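Local coordinates for EDD domain protein, DegV family (Ruminococcus gnavus, PDB 3JR7), which is of unknown function but probably binds lipids, such as fatty acids, at residues L249-V263 against T286-V298. Numbering follows the deposited sequence.
Sequences LAIAHCNCEERAKEV and TVYANDGGIIVVV
R259 donates from NH1 to the carbonyl oxygen of G292 (2.8 Å). It meets a lone pair close to the guanidinium plane, but the bond is bent, with an N-H...O angle of 138°. A bend at chi3 (-68°) brings NH1 to the G292 carbonyl. E181 is a long, weak ionic partner of the same NH1. G292 N in turn donates to C254 O (2.8 Å), and C254 N donates to G293 O. G292 and G293 end a type II turn that starts at N290, the residue that leaves helix 283-289. At the exposed end, N255 ND2 donates to D291 OD1 (3.0 Å) on the syn side, but 30° out of the carboxylate plane.

Strands 249-253 and 294-297 continue this pairing as antiparallel neighbours. A250 pairs with V297, and A252 with I295, each through two backbone bonds. I294 packs against helix 257-270. Its CD1 reaches H253 CB (3.5 Å) and C256 SG (3.7 Å), while its CG1 packs against R259 CD (3.5 Å). Farther along, V263 CG1 and V296 CG2 meet tip to tip at 3.6 Å. A250, A252, I295 and V297 face the other side, where helix 141-155 touches both alanines and V297.

I295 also lines a pocket holding a polyether, probably from the crystallisation liquor, which may mark a binding site. The contact thus joins two inner strands of a six-stranded mixed sheet, with side-chain polar bonds gathered at turn 290-293 and helices packed on both faces.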
loop_
_atom_site.group_PDB
_atom_site.type_symbol
_atom_site.label_atom_id
_atom_site.label_comp_id
_atom_site.label_asym_id
_atom_site.label_seq_id
_atom_site.Cartn_x
_atom_site.Cartn_y
_atom_site.Cartn_z
ATOM N N LEU A 249 -10.400 4.811 -7.562
ATOM C CA LEU A 249 -9.816 5.537 -6.467
ATOM C C LEU A 249 -9.959 4.709 -5.195
ATOM O O LEU A 249 -10.998 4.130 -4.929
ATOM C CB LEU A 249 -10.476 6.914 -6.322
ATOM C CG LEU A 249 -9.836 7.758 -5.224
ATOM C CD1 LEU A 249 -9.578 9.218 -5.712
ATOM C CD2 LEU A 249 -10.716 7.682 -4.000
ATOM N N ALA A 250 -8.901 4.648 -4.412
ATOM C CA ALA A 250 -8.894 3.871 -3.197
ATOM C C ALA A 250 -8.571 4.739 -2.025
ATOM O O ALA A 250 -7.713 5.640 -2.096
ATOM C CB ALA A 250 -7.899 2.669 -3.285
ATOM N N ILE A 251 -9.256 4.454 -0.923
ATOM C CA ILE A 251 -9.033 5.135 0.346
ATOM C C ILE A 251 -8.847 4.117 1.475
ATOM O O ILE A 251 -9.683 3.257 1.678
ATOM C CB ILE A 251 -10.200 6.071 0.705
ATOM C CG1 ILE A 251 -10.396 7.133 -0.365
ATOM C CG2 ILE A 251 -9.969 6.763 2.047
ATOM C CD1 ILE A 251 -11.781 7.725 -0.366
ATOM N N ALA A 252 -7.746 4.199 2.201
ATOM C CA ALA A 252 -7.584 3.407 3.391
ATOM C C ALA A 252 -7.612 4.335 4.580
ATOM O O ALA A 252 -7.086 5.457 4.520
ATOM C CB ALA A 252 -6.273 2.620 3.357
ATOM N N HIS A 253 -8.227 3.870 5.666
ATOM C CA HIS A 253 -8.335 4.650 6.895
ATOM C C HIS A 253 -7.987 3.773 8.067
ATOM O O HIS A 253 -8.187 2.546 8.022
ATOM C CB HIS A 253 -9.748 5.227 7.057
ATOM C CG HIS A 253 -10.753 4.208 7.478
ATOM N ND1 HIS A 253 -11.429 3.408 6.586
ATOM C CD2 HIS A 253 -11.154 3.821 8.708
ATOM C CE1 HIS A 253 -12.234 2.593 7.252
ATOM N NE2 HIS A 253 -12.074 2.814 8.538
ATOM N N CYS A 254 -7.395 4.390 9.084
ATOM C CA CYS A 254 -7.081 3.692 10.315
ATOM C C CYS A 254 -8.034 4.158 11.422
ATOM O O CYS A 254 -7.787 5.185 12.044
ATOM C CB CYS A 254 -5.645 3.990 10.737
ATOM S SG CYS A 254 -5.152 3.040 12.199
ATOM N N ASN A 255 -9.098 3.382 11.638
ATOM C CA ASN A 255 -10.073 3.629 12.729
ATOM C C ASN A 255 -10.763 5.008 12.587
ATOM O O ASN A 255 -10.948 5.734 13.573
ATOM C CB ASN A 255 -9.364 3.531 14.072
ATOM C CG ASN A 255 -10.330 3.528 15.266
ATOM O OD1 ASN A 255 -11.400 2.913 15.209
ATOM N ND2 ASN A 255 -9.950 4.215 16.338
ATOM N N CYS A 256 -11.112 5.381 11.358
ATOM C CA CYS A 256 -11.811 6.663 11.098
ATOM C C CYS A 256 -12.636 6.578 9.812
ATOM O O CYS A 256 -12.397 7.267 8.800
ATOM C CB CYS A 256 -10.827 7.847 11.126
ATOM S SG CYS A 256 -9.445 7.715 9.938
ATOM N N GLU A 257 -13.615 5.694 9.845
ATOM C CA GLU A 257 -14.436 5.457 8.683
ATOM C C GLU A 257 -15.177 6.690 8.186
ATOM O O GLU A 257 -15.322 6.883 6.972
ATOM C CB GLU A 257 -15.449 4.326 8.930
ATOM C CG GLU A 257 -16.012 3.826 7.637
ATOM C CD GLU A 257 -17.156 2.849 7.787
ATOM O OE1 GLU A 257 -17.303 2.205 8.846
ATOM O OE2 GLU A 257 -17.921 2.726 6.806
ATOM N N GLU A 258 -15.676 7.513 9.101
ATOM C CA GLU A 258 -16.434 8.695 8.671
ATOM C C GLU A 258 -15.530 9.732 8.025
ATOM O O GLU A 258 -15.923 10.402 7.081
ATOM C CB GLU A 258 -17.223 9.333 9.824
ATOM C CG GLU A 258 -18.558 8.593 10.133
ATOM C CD GLU A 258 -19.506 8.401 8.915
ATOM O OE1 GLU A 258 -19.739 9.352 8.108
ATOM O OE2 GLU A 258 -20.020 7.256 8.761
ATOM N N ARG A 259 -14.323 9.868 8.536
ATOM C CA ARG A 259 -13.319 10.678 7.851
ATOM C C ARG A 259 -13.020 10.137 6.425
ATOM O O ARG A 259 -12.918 10.906 5.490
ATOM C CB ARG A 259 -12.069 10.726 8.689
ATOM C CG ARG A 259 -10.974 11.581 8.099
ATOM C CD ARG A 259 -9.806 11.629 9.065
ATOM N NE ARG A 259 -10.211 12.374 10.238
ATOM C CZ ARG A 259 -9.642 12.323 11.439
ATOM N NH1 ARG A 259 -8.621 11.522 11.703
ATOM N NH2 ARG A 259 -10.112 13.111 12.394
ATOM N N ALA A 260 -12.922 8.817 6.260
ATOM C CA ALA A 260 -12.784 8.239 4.932
ATOM C C ALA A 260 -13.949 8.638 4.009
ATOM O O ALA A 260 -13.755 9.026 2.839
ATOM C CB ALA A 260 -12.654 6.706 5.009
ATOM N N LYS A 261 -15.157 8.544 4.520
ATOM C CA LYS A 261 -16.327 8.908 3.722
ATOM C C LYS A 261 -16.339 10.380 3.304
ATOM O O LYS A 261 -16.758 10.707 2.202
ATOM C CB LYS A 261 -17.619 8.554 4.481
ATOM C CG LYS A 261 -17.893 7.050 4.417
ATOM C CD LYS A 261 -19.168 6.666 5.089
ATOM C CE LYS A 261 -19.307 5.149 5.292
ATOM N NZ LYS A 261 -19.001 4.354 4.049
ATOM N N GLU A 262 -15.878 11.247 4.190
ATOM C CA GLU A 262 -15.810 12.680 3.897
ATOM C C GLU A 262 -14.770 12.960 2.805
ATOM O O GLU A 262 -15.006 13.735 1.887
ATOM C CB GLU A 262 -15.493 13.472 5.170
ATOM C CG GLU A 262 -15.268 14.962 4.973
ATOM C CD GLU A 262 -16.517 15.684 4.399
ATOM O OE1 GLU A 262 -17.608 15.062 4.284
ATOM O OE2 GLU A 262 -16.391 16.877 4.045
ATOM N N VAL A 263 -13.625 12.280 2.873
ATOM C CA VAL A 263 -12.620 12.398 1.818
ATOM C C VAL A 263 -13.184 11.944 0.497
ATOM O O VAL A 263 -12.995 12.613 -0.507
ATOM C CB VAL A 263 -11.318 11.633 2.196
ATOM C CG1 VAL A 263 -10.361 11.531 1.016
ATOM C CG2 VAL A 263 -10.699 12.330 3.389
ATOM N N THR A 286 -1.509 0.254 9.530
ATOM C CA THR A 286 -1.866 0.753 10.855
ATOM C C THR A 286 -0.652 1.222 11.638
ATOM O O THR A 286 -0.663 2.331 12.198
ATOM C CB THR A 286 -2.609 -0.313 11.622
ATOM O OG1 THR A 286 -3.882 -0.516 10.975
ATOM C CG2 THR A 286 -2.753 0.068 13.084
ATOM N N VAL A 287 0.417 0.425 11.640
ATOM C CA VAL A 287 1.608 0.800 12.380
ATOM C C VAL A 287 2.173 2.158 11.945
ATOM O O VAL A 287 2.555 2.983 12.783
ATOM C CB VAL A 287 2.688 -0.288 12.264
ATOM C CG1 VAL A 287 4.037 0.214 12.777
ATOM C CG2 VAL A 287 2.246 -1.593 13.029
ATOM N N TYR A 288 2.244 2.401 10.638
ATOM C CA TYR A 288 2.818 3.647 10.117
ATOM C C TYR A 288 1.801 4.783 9.960
ATOM O O TYR A 288 2.169 5.957 10.084
ATOM C CB TYR A 288 3.607 3.366 8.824
ATOM C CG TYR A 288 4.887 2.605 9.141
ATOM C CD1 TYR A 288 5.995 3.270 9.671
ATOM C CD2 TYR A 288 4.961 1.245 9.038
ATOM C CE1 TYR A 288 7.148 2.622 9.971
ATOM C CE2 TYR A 288 6.158 0.539 9.375
ATOM C CZ TYR A 288 7.231 1.243 9.844
ATOM O OH TYR A 288 8.414 0.624 10.221
ATOM N N ALA A 289 0.536 4.472 9.711
ATOM C CA ALA A 289 -0.471 5.539 9.556
ATOM C C ALA A 289 -0.951 6.068 10.905
ATOM O O ALA A 289 -1.278 7.261 11.067
ATOM C CB ALA A 289 -1.653 5.042 8.724
ATOM N N ASN A 290 -1.079 5.148 11.838
ATOM C CA ASN A 290 -1.541 5.402 13.192
ATOM C C ASN A 290 -3.014 5.755 13.231
ATOM O O ASN A 290 -3.677 6.002 12.185
ATOM C CB ASN A 290 -0.676 6.469 13.909
ATOM C CG ASN A 290 0.649 5.916 14.389
ATOM O OD1 ASN A 290 1.731 6.442 14.056
ATOM N ND2 ASN A 290 0.582 4.873 15.203
ATOM N N ASP A 291 -3.545 5.699 14.454
ATOM C CA ASP A 291 -4.963 5.952 14.690
ATOM C C ASP A 291 -5.328 7.272 14.019
ATOM O O ASP A 291 -4.639 8.266 14.216
ATOM C CB ASP A 291 -5.179 6.105 16.208
ATOM C CG ASP A 291 -6.644 6.140 16.609
ATOM O OD1 ASP A 291 -7.566 5.867 15.792
ATOM O OD2 ASP A 291 -6.833 6.370 17.809
ATOM N N GLY A 292 -6.380 7.270 13.221
ATOM C CA GLY A 292 -6.844 8.495 12.590
ATOM C C GLY A 292 -6.246 8.851 11.222
ATOM O O GLY A 292 -6.608 9.874 10.645
ATOM N N GLY A 293 -5.360 8.022 10.687
ATOM C CA GLY A 293 -4.768 8.301 9.390
ATOM C C GLY A 293 -5.630 7.961 8.182
ATOM O O GLY A 293 -6.477 7.034 8.213
ATOM N N ILE A 294 -5.380 8.692 7.097
ATOM C CA ILE A 294 -6.100 8.563 5.845
ATOM C C ILE A 294 -5.058 8.519 4.726
ATOM O O ILE A 294 -4.151 9.349 4.670
ATOM C CB ILE A 294 -7.021 9.744 5.602
ATOM C CG1 ILE A 294 -8.162 9.745 6.605
ATOM C CG2 ILE A 294 -7.612 9.674 4.191
ATOM C CD1 ILE A 294 -9.225 8.605 6.326
ATOM N N ILE A 295 -5.199 7.533 3.852
ATOM C CA ILE A 295 -4.360 7.371 2.685
ATOM C C ILE A 295 -5.262 7.359 1.457
ATOM O O ILE A 295 -6.271 6.637 1.428
ATOM C CB ILE A 295 -3.588 6.026 2.776
ATOM C CG1 ILE A 295 -2.695 6.003 4.030
ATOM C CG2 ILE A 295 -2.768 5.768 1.467
ATOM C CD1 ILE A 295 -2.399 4.614 4.500
ATOM N N VAL A 296 -4.892 8.113 0.434
ATOM C CA VAL A 296 -5.613 8.112 -0.824
ATOM C C VAL A 296 -4.707 7.825 -2.012
ATOM O O VAL A 296 -3.611 8.392 -2.114
ATOM C CB VAL A 296 -6.274 9.488 -1.082
ATOM C CG1 VAL A 296 -7.005 9.488 -2.407
ATOM C CG2 VAL A 296 -7.220 9.901 0.142
ATOM N N VAL A 297 -5.177 6.958 -2.906
ATOM C CA VAL A 297 -4.480 6.638 -4.137
ATOM C C VAL A 297 -5.423 6.634 -5.324
ATOM O O VAL A 297 -6.511 6.086 -5.241
ATOM C CB VAL A 297 -3.799 5.235 -4.054
ATOM C CG1 VAL A 297 -3.083 4.911 -5.355
ATOM C CG2 VAL A 297 -2.796 5.203 -2.909
ATOM N N VAL A 298 -4.970 7.212 -6.448
ATOM C CA VAL A 298 -5.626 7.061 -7.740
ATOM C C VAL A 298 -4.575 7.124 -8.934
ATOM O O VAL A 298 -3.474 7.765 -8.705
ATOM C CB VAL A 298 -6.746 8.108 -7.901
ATOM C CG1 VAL A 298 -6.189 9.561 -7.912
ATOM C CG2 VAL A 298 -7.629 7.790 -9.115
HETATM O O HOH W 1 -9.632 7.550 14.744
#